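Local coordinates for probable transcriptional regulatory protein, Rv1404 (PDB 2NYX) that probably binds DNA and regulates transcription as a dimeric member of the MarR family of winged helix-turn-helix proteins, at residues B[60-65]-B[78-83]. Numbering follows the deposited sequence.
Sequences INLATL and RMVDRL
Leu62 and Leu65, one turn apart on helix 62-69, both turn a CD1 methyl onto Val80 of helix 73-85. Just ahead of them Asn61 is the N-cap residue: its OD1 accepts from Thr64 N at 3.0 Å in the capping bond. Thr64 OG1 also bonds to Asn61 OD1, at 2.7 Å, the two donors reaching the carbonyl from opposite faces of its plane. Together they hold the Asn61 carbonyl oxygen at the start of the helix, while ND2, at the other end of the amide, is held by Glu100. Leu62, itself partly exposed, then makes the looser approach, its CD1 lying 4.2 Å from Val80 CG2; Arg91 of strand 89-92 touches both residues. Leu65 CD1 presses to 3.5 Å from the same Val80 CG2, tight for two methyls, and Leu65 also packs on Thr50 of helix 45-57. Val80 holds CG1 anti to its backbone N (chi1 173°), which leaves CG2 beside that nitrogen as the branch meeting both leucines. The contact thus joins the two helices of the helix-turn-helix, the second being the probable DNA-recognition helix. Since only methyl groups meet across it, this contact depends on shape and the exclusion of water and contributes no directional polar bond between the helices.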
loop_
_atom_site.group_PDB
_atom_site.type_symbol
_atom_site.label_atom_id
_atom_site.label_comp_id
_atom_site.label_asym_id
_atom_site.label_seq_id
_atom_site.Cartn_x
_atom_site.Cartn_y
_atom_site.Cartn_z
ATOM N N ILE B 60 22.342 -0.231 3.399
ATOM C CA ILE B 60 22.561 0.608 2.221
ATOM C C ILE B 60 22.511 2.075 2.623
ATOM O O ILE B 60 21.944 2.423 3.667
ATOM C CB ILE B 60 21.500 0.399 1.132
ATOM C CG1 ILE B 60 20.085 0.546 1.712
ATOM C CG2 ILE B 60 21.717 -0.910 0.416
ATOM C CD1 ILE B 60 18.968 0.544 0.672
ATOM N N ASN B 61 23.099 2.931 1.788
ATOM C CA ASN B 61 23.144 4.356 2.065
ATOM C C ASN B 61 21.847 5.044 1.650
ATOM O O ASN B 61 20.991 4.424 1.022
ATOM C CB ASN B 61 24.387 5.001 1.429
ATOM C CG ASN B 61 24.301 5.121 -0.078
ATOM O OD1 ASN B 61 23.368 4.634 -0.719
ATOM N ND2 ASN B 61 25.278 5.798 -0.652
ATOM N N LEU B 62 21.697 6.311 2.021
ATOM C CA LEU B 62 20.486 7.069 1.717
ATOM C C LEU B 62 20.167 7.207 0.230
ATOM O O LEU B 62 19.007 7.100 -0.153
ATOM C CB LEU B 62 20.515 8.442 2.393
ATOM C CG LEU B 62 19.725 8.619 3.699
ATOM C CD1 LEU B 62 19.777 7.372 4.625
ATOM C CD2 LEU B 62 20.205 9.887 4.441
ATOM N N ALA B 63 21.180 7.422 -0.605
ATOM C CA ALA B 63 20.950 7.567 -2.048
ATOM C C ALA B 63 20.325 6.313 -2.647
ATOM O O ALA B 63 19.415 6.402 -3.477
ATOM C CB ALA B 63 22.250 7.939 -2.791
ATOM N N THR B 64 20.816 5.152 -2.216
ATOM C CA THR B 64 20.317 3.874 -2.693
ATOM C C THR B 64 18.912 3.641 -2.156
ATOM O O THR B 64 18.051 3.135 -2.874
ATOM C CB THR B 64 21.256 2.704 -2.293
ATOM O OG1 THR B 64 22.593 2.968 -2.752
ATOM C CG2 THR B 64 20.761 1.367 -2.872
ATOM N N LEU B 65 18.677 4.027 -0.902
ATOM C CA LEU B 65 17.366 3.856 -0.277
ATOM C C LEU B 65 16.323 4.652 -1.032
ATOM O O LEU B 65 15.286 4.115 -1.404
ATOM C CB LEU B 65 17.378 4.300 1.191
ATOM C CG LEU B 65 16.599 3.505 2.253
ATOM C CD1 LEU B 65 16.199 4.416 3.366
ATOM C CD2 LEU B 65 15.352 2.824 1.743
ATOM N N ARG B 78 14.523 12.343 6.087
ATOM C CA ARG B 78 13.621 12.646 7.197
ATOM C C ARG B 78 12.912 11.425 7.781
ATOM O O ARG B 78 12.815 11.300 8.999
ATOM C CB ARG B 78 12.601 13.711 6.800
ATOM C CG ARG B 78 13.072 15.133 7.055
ATOM C CD ARG B 78 12.131 16.149 6.451
ATOM N NE ARG B 78 12.278 16.231 4.999
ATOM C CZ ARG B 78 11.386 16.768 4.176
ATOM N NH1 ARG B 78 10.260 17.285 4.645
ATOM N NH2 ARG B 78 11.618 16.789 2.873
HETATM N N MSE B 79 12.427 10.524 6.928
HETATM C CA MSE B 79 11.748 9.323 7.429
HETATM C C MSE B 79 12.690 8.273 8.021
HETATM O O MSE B 79 12.279 7.488 8.864
HETATM C CB MSE B 79 10.763 8.722 6.411
HETATM C CG MSE B 79 11.369 8.067 5.192
HETATM SE SE MSE B 79 9.984 7.528 3.843
HETATM C CE MSE B 79 9.139 9.310 3.459
ATOM N N VAL B 80 13.948 8.267 7.593
ATOM C CA VAL B 80 14.965 7.427 8.230
ATOM C C VAL B 80 15.264 7.977 9.629
ATOM O O VAL B 80 15.334 7.211 10.591
ATOM C CB VAL B 80 16.258 7.296 7.373
ATOM C CG1 VAL B 80 17.356 6.553 8.127
ATOM C CG2 VAL B 80 15.965 6.565 6.095
ATOM N N ASP B 81 15.409 9.297 9.747
ATOM C CA ASP B 81 15.574 9.940 11.053
ATOM C C ASP B 81 14.487 9.520 12.046
ATOM O O ASP B 81 14.783 9.203 13.203
ATOM C CB ASP B 81 15.573 11.466 10.924
ATOM C CG ASP B 81 16.824 12.007 10.260
ATOM O OD1 ASP B 81 17.891 11.357 10.341
ATOM O OD2 ASP B 81 16.736 13.105 9.660
ATOM N N ARG B 82 13.239 9.527 11.586
ATOM C CA ARG B 82 12.090 9.159 12.405
ATOM C C ARG B 82 12.161 7.702 12.827
ATOM O O ARG B 82 11.923 7.365 13.985
ATOM C CB ARG B 82 10.781 9.419 11.651
ATOM C CG ARG B 82 10.428 10.881 11.539
ATOM C CD ARG B 82 9.012 11.100 11.011
ATOM N NE ARG B 82 8.856 12.468 10.505
ATOM C CZ ARG B 82 8.940 12.816 9.220
ATOM N NH1 ARG B 82 9.159 11.893 8.281
ATOM N NH2 ARG B 82 8.799 14.090 8.868
ATOM N N LEU B 83 12.490 6.839 11.875
ATOM C CA LEU B 83 12.576 5.409 12.145
ATOM C C LEU B 83 13.764 5.081 13.041
ATOM O O LEU B 83 13.736 4.107 13.801
ATOM C CB LEU B 83 12.613 4.609 10.838
ATOM C CG LEU B 83 11.316 4.620 10.039
ATOM C CD1 LEU B 83 11.437 3.786 8.779
ATOM C CD2 LEU B 83 10.148 4.145 10.879
#